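Local coordinates for transcriptional regulator, IclR family (Ruegeria sp. TM1040, PDB 3R4K), which probably regulates transcription as an IclR-type repressor or activator, pairing a DNA-binding helix-turn-helix domain with a C-terminal domain that in relatives senses small-molecule effectors, at residues Val77-Leu90 with Ala234-Ile246. Sequence-based numbering, arbitrary orientation.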
loop_
_atom_site.group_PDB
_atom_site.type_symbol
_atom_site.label_atom_id
_atom_site.label_comp_id
_atom_site.label_asym_id
_atom_site.label_seq_id
_atom_site.Cartn_x
_atom_site.Cartn_y
_atom_site.Cartn_z
ATOM N N VAL A 77 -10.246 3.017 2.373
ATOM C CA VAL A 77 -10.861 2.837 1.059
ATOM C C VAL A 77 -10.207 1.626 0.304
ATOM O O VAL A 77 -9.269 1.836 -0.467
ATOM C CB VAL A 77 -10.847 4.108 0.157
ATOM C CG1 VAL A 77 -11.764 3.925 -1.042
ATOM C CG2 VAL A 77 -11.224 5.368 0.913
ATOM N N PRO A 78 -10.718 0.375 0.464
ATOM C CA PRO A 78 -10.225 -0.738 -0.388
ATOM C C PRO A 78 -10.635 -0.506 -1.884
ATOM O O PRO A 78 -11.563 0.269 -2.098
ATOM C CB PRO A 78 -10.906 -1.968 0.231
ATOM C CG PRO A 78 -11.509 -1.494 1.554
ATOM C CD PRO A 78 -11.828 -0.068 1.330
ATOM N N ILE A 79 -9.928 -1.083 -2.905
ATOM C CA ILE A 79 -10.210 -0.904 -4.368
ATOM C C ILE A 79 -11.718 -1.142 -4.709
ATOM O O ILE A 79 -12.289 -0.399 -5.518
ATOM C CB ILE A 79 -9.273 -1.789 -5.279
ATOM C CG1 ILE A 79 -9.614 -1.660 -6.790
ATOM C CG2 ILE A 79 -9.281 -3.260 -4.855
ATOM C CD1 ILE A 79 -8.450 -1.531 -7.704
ATOM N N LEU A 80 -12.357 -2.144 -4.079
ATOM C CA LEU A 80 -13.758 -2.441 -4.376
ATOM C C LEU A 80 -14.707 -1.369 -3.810
ATOM O O LEU A 80 -15.760 -1.117 -4.390
ATOM C CB LEU A 80 -14.159 -3.857 -3.915
ATOM C CG LEU A 80 -13.358 -5.028 -4.594
ATOM C CD1 LEU A 80 -13.725 -6.358 -4.010
ATOM C CD2 LEU A 80 -13.529 -5.073 -6.118
ATOM N N SER A 81 -14.309 -0.707 -2.725
ATOM C CA SER A 81 -15.078 0.387 -2.131
ATOM C C SER A 81 -14.978 1.634 -3.025
ATOM O O SER A 81 -15.989 2.308 -3.247
ATOM C CB SER A 81 -14.580 0.675 -0.724
ATOM O OG SER A 81 -15.254 1.773 -0.140
ATOM N N ALA A 82 -13.775 1.890 -3.592
ATOM C CA ALA A 82 -13.521 2.992 -4.526
ATOM C C ALA A 82 -14.262 2.783 -5.869
ATOM O O ALA A 82 -14.636 3.756 -6.533
ATOM C CB ALA A 82 -12.028 3.120 -4.784
ATOM N N SER A 83 -14.457 1.514 -6.260
ATOM C CA SER A 83 -15.108 1.153 -7.514
ATOM C C SER A 83 -16.615 1.450 -7.511
ATOM O O SER A 83 -17.164 1.737 -8.573
ATOM C CB SER A 83 -14.878 -0.324 -7.820
ATOM O OG SER A 83 -15.753 -1.159 -7.079
ATOM N N ARG A 84 -17.273 1.374 -6.340
ATOM C CA ARG A 84 -18.722 1.551 -6.214
ATOM C C ARG A 84 -19.240 2.787 -6.943
ATOM O O ARG A 84 -20.154 2.638 -7.744
ATOM C CB ARG A 84 -19.206 1.562 -4.745
ATOM C CG ARG A 84 -18.837 0.323 -3.920
ATOM C CD ARG A 84 -19.469 -0.990 -4.368
ATOM N NE ARG A 84 -18.813 -2.126 -3.709
ATOM C CZ ARG A 84 -18.977 -3.405 -4.039
ATOM N NH1 ARG A 84 -19.797 -3.743 -5.025
ATOM N NH2 ARG A 84 -18.311 -4.352 -3.395
ATOM N N ARG A 85 -18.656 3.981 -6.711
ATOM C CA ARG A 85 -19.106 5.224 -7.353
ATOM C C ARG A 85 -18.756 5.251 -8.851
ATOM O O ARG A 85 -19.558 5.723 -9.655
ATOM C CB ARG A 85 -18.516 6.448 -6.640
ATOM C CG ARG A 85 -18.972 7.783 -7.212
ATOM C CD ARG A 85 -18.234 8.952 -6.587
ATOM N NE ARG A 85 -18.422 10.187 -7.351
ATOM C CZ ARG A 85 -18.795 11.355 -6.828
ATOM N NH1 ARG A 85 -19.043 11.463 -5.526
ATOM N NH2 ARG A 85 -18.931 12.422 -7.605
ATOM N N VAL A 86 -17.573 4.739 -9.215
ATOM C CA VAL A 86 -17.082 4.683 -10.594
ATOM C C VAL A 86 -18.012 3.828 -11.450
ATOM O O VAL A 86 -18.470 4.294 -12.501
ATOM C CB VAL A 86 -15.621 4.155 -10.620
ATOM C CG1 VAL A 86 -15.143 3.867 -12.051
ATOM C CG2 VAL A 86 -14.693 5.144 -9.928
ATOM N N LEU A 87 -18.310 2.597 -10.978
ATOM C CA LEU A 87 -19.162 1.640 -11.665
ATOM C C LEU A 87 -20.581 2.192 -11.837
ATOM O O LEU A 87 -21.114 2.117 -12.954
ATOM C CB LEU A 87 -19.172 0.278 -10.928
ATOM C CG LEU A 87 -17.875 -0.549 -11.003
ATOM C CD1 LEU A 87 -17.900 -1.674 -9.992
ATOM C CD2 LEU A 87 -17.678 -1.125 -12.369
ATOM N N ARG A 88 -21.169 2.763 -10.756
ATOM C CA ARG A 88 -22.491 3.404 -10.722
ATOM C C ARG A 88 -22.607 4.483 -11.798
ATOM O O ARG A 88 -23.566 4.481 -12.579
ATOM C CB ARG A 88 -22.701 4.059 -9.338
ATOM C CG ARG A 88 -24.116 4.043 -8.778
ATOM C CD ARG A 88 -24.238 4.964 -7.569
ATOM N NE ARG A 88 -23.384 4.572 -6.436
ATOM C CZ ARG A 88 -22.486 5.369 -5.858
ATOM N NH1 ARG A 88 -22.296 6.605 -6.306
ATOM N NH2 ARG A 88 -21.770 4.933 -4.828
ATOM N N GLU A 89 -21.618 5.408 -11.833
ATOM C CA GLU A 89 -21.579 6.534 -12.766
ATOM C C GLU A 89 -21.392 6.075 -14.201
ATOM O O GLU A 89 -22.114 6.555 -15.067
ATOM C CB GLU A 89 -20.493 7.539 -12.371
ATOM C CG GLU A 89 -20.888 8.389 -11.174
ATOM C CD GLU A 89 -19.852 9.353 -10.639
ATOM O OE1 GLU A 89 -18.668 9.281 -11.049
ATOM O OE2 GLU A 89 -20.240 10.186 -9.791
ATOM N N LEU A 90 -20.484 5.115 -14.452
ATOM C CA LEU A 90 -20.251 4.584 -15.798
ATOM C C LEU A 90 -21.490 3.848 -16.337
ATOM O O LEU A 90 -21.821 3.999 -17.519
ATOM C CB LEU A 90 -19.013 3.667 -15.823
ATOM C CG LEU A 90 -18.488 3.259 -17.200
ATOM C CD1 LEU A 90 -18.233 4.463 -18.102
ATOM C CD2 LEU A 90 -17.253 2.409 -17.069
ATOM N N ALA A 234 -16.071 7.458 -22.248
ATOM C CA ALA A 234 -16.647 7.328 -20.916
ATOM C C ALA A 234 -15.884 6.294 -20.090
ATOM O O ALA A 234 -15.569 6.569 -18.923
ATOM C CB ALA A 234 -18.113 6.956 -21.011
ATOM N N LEU A 235 -15.547 5.131 -20.706
ATOM C CA LEU A 235 -14.807 4.055 -20.035
ATOM C C LEU A 235 -13.362 4.483 -19.732
ATOM O O LEU A 235 -12.902 4.256 -18.615
ATOM C CB LEU A 235 -14.846 2.757 -20.865
ATOM C CG LEU A 235 -13.974 1.579 -20.403
ATOM C CD1 LEU A 235 -14.387 1.038 -19.042
ATOM C CD2 LEU A 235 -13.986 0.497 -21.406
ATOM N N ARG A 236 -12.671 5.128 -20.695
ATOM C CA ARG A 236 -11.289 5.622 -20.528
ATOM C C ARG A 236 -11.189 6.570 -19.338
ATOM O O ARG A 236 -10.302 6.404 -18.501
ATOM C CB ARG A 236 -10.782 6.321 -21.795
ATOM C CG ARG A 236 -10.433 5.360 -22.919
ATOM C CD ARG A 236 -9.842 6.125 -24.093
ATOM N NE ARG A 236 -9.914 5.395 -25.366
ATOM C CZ ARG A 236 -8.989 4.541 -25.792
ATOM N NH1 ARG A 236 -7.927 4.270 -25.040
ATOM N NH2 ARG A 236 -9.121 3.945 -26.967
ATOM N N ALA A 237 -12.146 7.513 -19.235
ATOM C CA ALA A 237 -12.243 8.495 -18.155
ATOM C C ALA A 237 -12.477 7.805 -16.804
ATOM O O ALA A 237 -11.772 8.112 -15.840
ATOM C CB ALA A 237 -13.362 9.487 -18.451
ATOM N N ALA A 238 -13.427 6.846 -16.747
ATOM C CA ALA A 238 -13.751 6.097 -15.527
ATOM C C ALA A 238 -12.560 5.262 -15.050
ATOM O O ALA A 238 -12.303 5.204 -13.849
ATOM C CB ALA A 238 -14.957 5.217 -15.754
ATOM N N GLY A 239 -11.828 4.663 -15.991
ATOM C CA GLY A 239 -10.620 3.892 -15.702
ATOM C C GLY A 239 -9.534 4.723 -15.027
ATOM O O GLY A 239 -8.951 4.288 -14.029
ATOM N N LEU A 240 -9.287 5.942 -15.546
ATOM C CA LEU A 240 -8.302 6.890 -15.010
ATOM C C LEU A 240 -8.741 7.394 -13.636
ATOM O O LEU A 240 -7.916 7.474 -12.722
ATOM C CB LEU A 240 -8.068 8.070 -15.964
ATOM C CG LEU A 240 -7.397 7.741 -17.313
ATOM C CD1 LEU A 240 -7.656 8.841 -18.308
ATOM C CD2 LEU A 240 -5.892 7.442 -17.165
ATOM N N SER A 241 -10.040 7.684 -13.480
ATOM C CA SER A 241 -10.650 8.095 -12.219
ATOM C C SER A 241 -10.466 7.017 -11.111
ATOM O O SER A 241 -10.152 7.362 -9.971
ATOM C CB SER A 241 -12.127 8.378 -12.438
ATOM O OG SER A 241 -12.810 8.595 -11.216
ATOM N N LEU A 242 -10.617 5.728 -11.459
ATOM C CA LEU A 242 -10.440 4.629 -10.511
ATOM C C LEU A 242 -8.979 4.479 -10.139
ATOM O O LEU A 242 -8.673 4.313 -8.953
ATOM C CB LEU A 242 -10.994 3.303 -11.076
ATOM C CG LEU A 242 -10.982 2.051 -10.136
ATOM C CD1 LEU A 242 -11.663 2.332 -8.779
ATOM C CD2 LEU A 242 -11.662 0.879 -10.819
ATOM N N THR A 243 -8.085 4.591 -11.145
ATOM C CA THR A 243 -6.638 4.498 -10.977
ATOM C C THR A 243 -6.206 5.573 -9.948
ATOM O O THR A 243 -5.420 5.279 -9.048
ATOM C CB THR A 243 -5.928 4.604 -12.357
ATOM O OG1 THR A 243 -6.326 3.507 -13.188
ATOM C CG2 THR A 243 -4.421 4.565 -12.249
ATOM N N GLU A 244 -6.797 6.769 -10.035
ATOM C CA GLU A 244 -6.529 7.895 -9.146
ATOM C C GLU A 244 -7.018 7.608 -7.708
ATOM O O GLU A 244 -6.278 7.917 -6.778
ATOM C CB GLU A 244 -7.189 9.146 -9.708
ATOM C CG GLU A 244 -6.795 10.438 -9.029
ATOM C CD GLU A 244 -7.842 11.523 -9.203
ATOM O OE1 GLU A 244 -8.585 11.785 -8.229
ATOM O OE2 GLU A 244 -7.951 12.079 -10.322
ATOM N N ARG A 245 -8.226 6.986 -7.525
ATOM C CA ARG A 245 -8.776 6.662 -6.197
ATOM C C ARG A 245 -7.927 5.606 -5.453
ATOM O O ARG A 245 -8.089 5.452 -4.237
ATOM C CB ARG A 245 -10.238 6.187 -6.280
ATOM C CG ARG A 245 -11.262 7.193 -6.849
ATOM C CD ARG A 245 -11.912 8.108 -5.814
ATOM N NE ARG A 245 -12.693 7.386 -4.799
ATOM C CZ ARG A 245 -12.438 7.408 -3.489
ATOM N NH1 ARG A 245 -11.421 8.122 -3.012
ATOM N NH2 ARG A 245 -13.199 6.718 -2.645
ATOM N N ILE A 246 -7.020 4.898 -6.162
ATOM C CA ILE A 246 -6.168 3.882 -5.554
ATOM C C ILE A 246 -4.684 4.278 -5.643
ATOM O O ILE A 246 -3.834 3.462 -5.323
ATOM C CB ILE A 246 -6.426 2.453 -6.132
ATOM C CG1 ILE A 246 -6.087 2.368 -7.644
ATOM C CG2 ILE A 246 -7.858 1.964 -5.829
ATOM C CD1 ILE A 246 -5.721 0.981 -8.158
HETATM O O HOH W 1 -7.516 3.620 -1.556
#
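In the C-terminal domain of this IclR-family protein, which has a GAF/profilin-like fold, two antiparallel helices pack side by side on one face of the six-stranded sheet. V86 and L90 of helix 79-94 meet A238 and A234 of helix 225-245. The axes of the two segments come within 9.6 Å at their closest, with 151° between their directions. No hydrogen bond crosses directly between the segments; the contact is mostly apolar.

L242 is a knob in a hole formed by I79, A82, S83 and V86. Its CG lies anti to the backbone N (chi1 -175°), and CD1 ends 3.8 Å from S83 N. V86 spreads its two methyls: CG1 is 3.9 Å from A238 CB, while CG2 faces S241 OG and L242 CB. L90 forks at the far end. Its CD1 sits over the A234 carbonyl, and its CD2 touches L235 CD1 at 3.7 Å. I79 and I246 meet by their CD1 methyls. I79 also touches L100 and L102 of the sheet, and I246 touches L211.

R245 closes the other end. Its CB rests on A82 CB at 3.9 Å. The chain bends at chi2 and chi3 (-62°), which brings the guanidinium beside V77. NH1 forms a salt bridge with E52 of the second subunit. A water donates to V77 O and R245 O, and R245 NH2 lies 3.5 Å from V77 CG1.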